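Local coordinates for protein 2,5-dihydroxypyridine 5,6-dioxygenase (Pseudomonas putida KT2440, PDB 7CUP) that catalyses the iron-dependent dioxygenolytic ring cleavage of 2,5-dihydroxypyridine between carbons 5 and 6, yielding N-formylmaleamate during aerobic nicotinate degradation, at residues Y251-H265 against G310-P322. Residues are numbered along the deposited sequence; the frame is centred on the assembly and turned at random.
With FE (Fe (III) ion), chain G.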
loop_
_atom_site.group_PDB
_atom_site.type_symbol
_atom_site.label_atom_id
_atom_site.label_comp_id
_atom_site.label_asym_id
_atom_site.label_seq_id
_atom_site.Cartn_x
_atom_site.Cartn_y
_atom_site.Cartn_z
ATOM N N TYR A 251 39.233 5.159 1.987
ATOM C CA TYR A 251 38.069 5.111 1.076
ATOM C C TYR A 251 38.578 5.073 -0.358
ATOM O O TYR A 251 38.188 4.202 -1.133
ATOM C CB TYR A 251 37.159 6.315 1.283
ATOM C CG TYR A 251 35.953 6.311 0.380
ATOM C CD1 TYR A 251 34.879 5.467 0.635
ATOM C CD2 TYR A 251 35.887 7.128 -0.737
ATOM C CE1 TYR A 251 33.757 5.475 -0.181
ATOM C CE2 TYR A 251 34.772 7.155 -1.560
ATOM C CZ TYR A 251 33.703 6.324 -1.277
ATOM O OH TYR A 251 32.615 6.298 -2.095
ATOM N N MET A 252 39.424 6.041 -0.697
ATOM C CA MET A 252 39.992 6.190 -2.056
ATOM C C MET A 252 40.803 4.946 -2.450
ATOM O O MET A 252 40.679 4.537 -3.619
ATOM C CB MET A 252 40.824 7.463 -2.138
ATOM C CG MET A 252 39.977 8.684 -1.920
ATOM S SD MET A 252 40.725 10.253 -2.285
ATOM C CE MET A 252 40.588 10.262 -4.072
ATOM N N LYS A 253 41.553 4.308 -1.549
ATOM C CA LYS A 253 42.399 3.156 -1.962
ATOM C C LYS A 253 41.504 1.924 -2.182
ATOM O O LYS A 253 41.920 1.022 -2.912
ATOM C CB LYS A 253 43.564 2.906 -0.993
ATOM C CG LYS A 253 43.216 2.395 0.396
ATOM C CD LYS A 253 42.765 0.921 0.482
ATOM C CE LYS A 253 41.985 0.598 1.752
ATOM N NZ LYS A 253 40.659 -0.015 1.488
ATOM N N TYR A 254 40.295 1.911 -1.615
ATOM C CA TYR A 254 39.318 0.806 -1.744
ATOM C C TYR A 254 39.143 0.434 -3.212
ATOM O O TYR A 254 38.988 -0.754 -3.557
ATOM C CB TYR A 254 37.971 1.222 -1.157
ATOM C CG TYR A 254 36.812 0.307 -1.456
ATOM C CD1 TYR A 254 36.756 -0.963 -0.947
ATOM C CD2 TYR A 254 35.766 0.729 -2.262
ATOM C CE1 TYR A 254 35.677 -1.798 -1.199
ATOM C CE2 TYR A 254 34.671 -0.075 -2.509
ATOM C CZ TYR A 254 34.630 -1.350 -1.983
ATOM O OH TYR A 254 33.550 -2.145 -2.223
ATOM N N PHE A 255 39.167 1.429 -4.072
ATOM C CA PHE A 255 38.819 1.265 -5.504
ATOM C C PHE A 255 40.024 0.717 -6.264
ATOM O O PHE A 255 39.849 0.354 -7.403
ATOM C CB PHE A 255 38.362 2.604 -6.081
ATOM C CG PHE A 255 37.069 3.076 -5.468
ATOM C CD1 PHE A 255 35.852 2.693 -6.010
ATOM C CD2 PHE A 255 37.073 3.865 -4.327
ATOM C CE1 PHE A 255 34.664 3.130 -5.441
ATOM C CE2 PHE A 255 35.877 4.291 -3.755
ATOM C CZ PHE A 255 34.675 3.909 -4.302
ATOM N N ASN A 256 41.195 0.673 -5.638
ATOM C CA ASN A 256 42.438 0.124 -6.230
ATOM C C ASN A 256 42.572 0.624 -7.672
ATOM O O ASN A 256 42.560 -0.204 -8.595
ATOM C CB ASN A 256 42.511 -1.404 -6.160
ATOM C CG ASN A 256 43.885 -1.891 -6.582
ATOM O OD1 ASN A 256 44.013 -2.879 -7.301
ATOM N ND2 ASN A 256 44.921 -1.180 -6.166
ATOM N N ASP A 257 42.684 1.939 -7.836
ATOM C CA ASP A 257 42.722 2.609 -9.154
ATOM C C ASP A 257 43.346 3.980 -8.969
ATOM O O ASP A 257 42.818 4.801 -8.227
ATOM C CB ASP A 257 41.332 2.751 -9.765
ATOM C CG ASP A 257 41.321 3.277 -11.195
ATOM O OD1 ASP A 257 42.408 3.653 -11.709
ATOM O OD2 ASP A 257 40.207 3.337 -11.781
ATOM N N PRO A 258 44.490 4.263 -9.626
ATOM C CA PRO A 258 45.101 5.592 -9.533
ATOM C C PRO A 258 44.266 6.732 -10.135
ATOM O O PRO A 258 44.521 7.867 -9.817
ATOM C CB PRO A 258 46.461 5.432 -10.240
ATOM C CG PRO A 258 46.365 4.156 -11.044
ATOM C CD PRO A 258 45.305 3.299 -10.381
ATOM N N GLU A 259 43.287 6.444 -10.987
ATOM C CA GLU A 259 42.448 7.519 -11.596
ATOM C C GLU A 259 41.665 8.279 -10.519
ATOM O O GLU A 259 41.394 9.467 -10.739
ATOM C CB GLU A 259 41.486 6.922 -12.610
ATOM C CG GLU A 259 42.171 6.432 -13.866
ATOM C CD GLU A 259 41.186 6.101 -14.975
ATOM O OE1 GLU A 259 41.632 5.975 -16.138
ATOM O OE2 GLU A 259 39.962 5.997 -14.678
ATOM N N VAL A 260 41.366 7.648 -9.372
ATOM C CA VAL A 260 40.491 8.239 -8.300
ATOM C C VAL A 260 41.081 9.593 -7.860
ATOM O O VAL A 260 40.288 10.497 -7.514
ATOM C CB VAL A 260 40.267 7.282 -7.106
ATOM C CG1 VAL A 260 39.808 5.912 -7.561
ATOM C CG2 VAL A 260 41.474 7.106 -6.206
ATOM N N TYR A 261 42.413 9.766 -7.929
ATOM C CA TYR A 261 43.131 10.948 -7.373
ATOM C C TYR A 261 43.114 12.123 -8.354
ATOM O O TYR A 261 43.620 13.205 -8.020
ATOM C CB TYR A 261 44.551 10.560 -6.937
ATOM C CG TYR A 261 44.560 9.456 -5.920
ATOM C CD1 TYR A 261 44.097 9.686 -4.633
ATOM C CD2 TYR A 261 44.948 8.168 -6.259
ATOM C CE1 TYR A 261 44.058 8.670 -3.698
ATOM C CE2 TYR A 261 44.893 7.128 -5.343
ATOM C CZ TYR A 261 44.445 7.383 -4.056
ATOM O OH TYR A 261 44.366 6.372 -3.140
ATOM N N GLY A 262 42.519 11.961 -9.527
ATOM C CA GLY A 262 42.501 13.051 -10.518
ATOM C C GLY A 262 41.524 14.157 -10.138
ATOM O O GLY A 262 40.378 13.843 -9.788
ATOM N N ILE A 263 41.922 15.416 -10.283
ATOM C CA ILE A 263 41.005 16.559 -10.095
ATOM C C ILE A 263 40.108 16.667 -11.322
ATOM O O ILE A 263 40.618 16.670 -12.476
ATOM C CB ILE A 263 41.748 17.859 -9.813
ATOM C CG1 ILE A 263 42.664 17.725 -8.594
ATOM C CG2 ILE A 263 40.758 18.992 -9.639
ATOM C CD1 ILE A 263 41.952 17.380 -7.278
ATOM N N SER A 264 38.801 16.713 -11.066
ATOM C CA SER A 264 37.739 16.842 -12.091
ATOM C C SER A 264 37.256 18.291 -12.094
ATOM O O SER A 264 38.049 19.177 -12.401
ATOM C CB SER A 264 36.639 15.833 -11.852
ATOM O OG SER A 264 36.988 14.600 -12.469
ATOM N N HIS A 265 35.994 18.554 -11.779
ATOM C CA HIS A 265 35.417 19.892 -12.021
ATOM C C HIS A 265 35.813 20.818 -10.875
ATOM O O HIS A 265 36.114 20.328 -9.763
ATOM C CB HIS A 265 33.918 19.801 -12.341
ATOM C CG HIS A 265 33.074 19.240 -11.257
ATOM N ND1 HIS A 265 32.631 20.011 -10.201
ATOM C CD2 HIS A 265 32.568 18.004 -11.080
ATOM C CE1 HIS A 265 31.893 19.268 -9.397
ATOM N NE2 HIS A 265 31.848 18.032 -9.916
ATOM N N GLY A 310 35.093 14.207 -22.168
ATOM C CA GLY A 310 36.111 13.591 -23.044
ATOM C C GLY A 310 37.483 13.476 -22.398
ATOM O O GLY A 310 38.436 13.142 -23.129
ATOM N N GLY A 311 37.605 13.700 -21.082
ATOM C CA GLY A 311 38.823 13.353 -20.322
ATOM C C GLY A 311 39.066 11.854 -20.360
ATOM O O GLY A 311 38.157 11.123 -20.835
ATOM N N LYS A 312 40.202 11.398 -19.822
ATOM C CA LYS A 312 40.687 9.990 -19.926
ATOM C C LYS A 312 40.073 9.101 -18.838
ATOM O O LYS A 312 39.954 7.892 -19.048
ATOM C CB LYS A 312 42.216 9.962 -19.836
ATOM C CG LYS A 312 42.905 10.847 -20.868
ATOM C CD LYS A 312 44.227 11.414 -20.418
ATOM C CE LYS A 312 45.348 10.399 -20.424
ATOM N NZ LYS A 312 46.669 11.074 -20.422
ATOM N N ARG A 313 39.656 9.680 -17.723
ATOM C CA ARG A 313 39.337 8.907 -16.495
ATOM C C ARG A 313 37.868 8.449 -16.502
ATOM O O ARG A 313 36.981 9.309 -16.589
ATOM C CB ARG A 313 39.717 9.790 -15.309
ATOM C CG ARG A 313 41.184 10.208 -15.315
ATOM C CD ARG A 313 41.599 10.606 -13.912
ATOM N NE ARG A 313 40.769 11.726 -13.511
ATOM C CZ ARG A 313 40.961 12.984 -13.898
ATOM N NH1 ARG A 313 41.991 13.307 -14.670
ATOM N NH2 ARG A 313 40.133 13.932 -13.493
ATOM N N LYS A 314 37.608 7.140 -16.388
ATOM C CA LYS A 314 36.221 6.616 -16.224
ATOM C C LYS A 314 36.045 5.920 -14.861
ATOM O O LYS A 314 35.072 5.165 -14.710
ATOM C CB LYS A 314 35.869 5.682 -17.382
ATOM C CG LYS A 314 36.614 4.352 -17.410
ATOM C CD LYS A 314 35.822 3.200 -18.037
ATOM C CE LYS A 314 35.013 3.579 -19.267
ATOM N NZ LYS A 314 35.813 4.358 -20.250
ATOM N N THR A 315 36.940 6.159 -13.905
ATOM C CA THR A 315 36.950 5.500 -12.568
ATOM C C THR A 315 35.626 5.795 -11.862
ATOM O O THR A 315 35.070 6.874 -12.024
ATOM C CB THR A 315 38.152 5.959 -11.731
ATOM O OG1 THR A 315 38.217 5.164 -10.551
ATOM C CG2 THR A 315 38.075 7.416 -11.345
ATOM N N PRO A 316 35.029 4.825 -11.141
ATOM C CA PRO A 316 33.746 5.050 -10.475
ATOM C C PRO A 316 33.837 5.940 -9.229
ATOM O O PRO A 316 32.840 6.522 -8.860
ATOM C CB PRO A 316 33.329 3.644 -10.044
ATOM C CG PRO A 316 34.631 2.913 -9.861
ATOM C CD PRO A 316 35.524 3.457 -10.950
ATOM N N CYS A 317 35.006 6.007 -8.591
ATOM C CA CYS A 317 35.175 6.767 -7.323
ATOM C C CYS A 317 35.039 8.276 -7.578
ATOM O O CYS A 317 35.872 8.846 -8.281
ATOM C CB CYS A 317 36.511 6.443 -6.685
ATOM S SG CYS A 317 36.750 7.257 -5.090
ATOM N N HIS A 318 34.034 8.911 -6.974
ATOM C CA HIS A 318 33.694 10.332 -7.203
ATOM C C HIS A 318 33.485 11.063 -5.870
ATOM O O HIS A 318 32.598 10.652 -5.077
ATOM C CB HIS A 318 32.457 10.391 -8.091
ATOM C CG HIS A 318 31.923 11.770 -8.203
ATOM N ND1 HIS A 318 30.724 12.139 -7.646
ATOM C CD2 HIS A 318 32.463 12.876 -8.739
ATOM C CE1 HIS A 318 30.521 13.416 -7.852
ATOM N NE2 HIS A 318 31.568 13.884 -8.526
ATOM N N LEU A 319 34.237 12.142 -5.641
ATOM C CA LEU A 319 34.049 13.048 -4.471
ATOM C C LEU A 319 33.752 14.465 -4.954
ATOM O O LEU A 319 34.327 14.880 -5.976
ATOM C CB LEU A 319 35.302 13.043 -3.594
ATOM C CG LEU A 319 35.758 11.670 -3.116
ATOM C CD1 LEU A 319 37.042 11.813 -2.309
ATOM C CD2 LEU A 319 34.683 10.964 -2.292
ATOM N N ASP A 320 32.808 15.129 -4.282
ATOM C CA ASP A 320 32.515 16.579 -4.382
ATOM C C ASP A 320 32.899 17.183 -3.048
ATOM O O ASP A 320 32.452 16.659 -1.990
ATOM C CB ASP A 320 31.058 16.859 -4.739
ATOM C CG ASP A 320 30.778 16.612 -6.208
ATOM O OD1 ASP A 320 31.731 16.666 -6.976
ATOM O OD2 ASP A 320 29.625 16.328 -6.554
ATOM N N ILE A 321 33.701 18.239 -3.096
ATOM C CA ILE A 321 34.290 18.864 -1.882
ATOM C C ILE A 321 34.156 20.375 -1.996
ATOM O O ILE A 321 34.922 20.999 -2.721
ATOM C CB ILE A 321 35.755 18.439 -1.717
ATOM C CG1 ILE A 321 35.874 16.920 -1.641
ATOM C CG2 ILE A 321 36.354 19.140 -0.514
ATOM C CD1 ILE A 321 37.302 16.393 -1.641
ATOM N N PRO A 322 33.196 20.994 -1.280
ATOM C CA PRO A 322 33.100 22.448 -1.174
ATOM C C PRO A 322 33.940 23.021 -0.023
ATOM O O PRO A 322 33.938 22.471 1.050
ATOM C CB PRO A 322 31.617 22.715 -0.888
ATOM C CG PRO A 322 31.085 21.409 -0.301
ATOM C CD PRO A 322 32.091 20.320 -0.580
HETATM FE FE FE G . 31.945 15.955 -9.152
HETATM O O HOH W 1 32.625 7.845 -4.132
HETATM O O HOH W 2 37.629 10.009 -6.723
HETATM O O HOH W 3 29.645 16.081 -9.382
HETATM O O HOH W 4 32.498 14.721 -11.074
#
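His265 NE2 on strand 263-269 and Asp320 OD1 on strand 319-323 meet on the iron, at 2.2 and 2.3 Å, and His318 NE2 joins them in a two-histidine, one-carboxylate non-heme iron site, the histidines binding from opposite sides of the metal. The strands flank strand 299-303 in one antiparallel sheet; its Ser302 and two waters complete the coordination. Arg293 forms a salt bridge with Asp320 OD2, and Thr73 O accepts a hydrogen bond from His318 ND1. Thr315 OG1 donates to Asp257 OD2 (3.0 Å), arriving well above the carboxylate plane, while Asp257 OD1 closes an Asx turn by accepting from Glu259 N. Glu259 extends past Arg313 in the opposite direction, its OE2 taking a weak bond from Lys314 N. The Arg313 guanidinium lies with one face over Gly262 CA; its NH2 makes weak bonds to Ile263 O and to Ser264 OG, itself hydrogen-bonded to Pro305 O, and its NE is held by Gly304 O. One water bridges Val260 O and Cys317 O, another Tyr251 OH and His318 O. Cys317 CB makes a CH-pi contact over the centre of the Phe255 ring, 3.5 Å from its centroid, with Tyr254 on the opposite face. With SG anti to the backbone N (chi1 -177°), the sulfur approaches Phe255 obliquely, 3.4 Å from CE2. Leu319 sets CD1 against Met252 SD and CD2 3.9 Å from Tyr251 CE2.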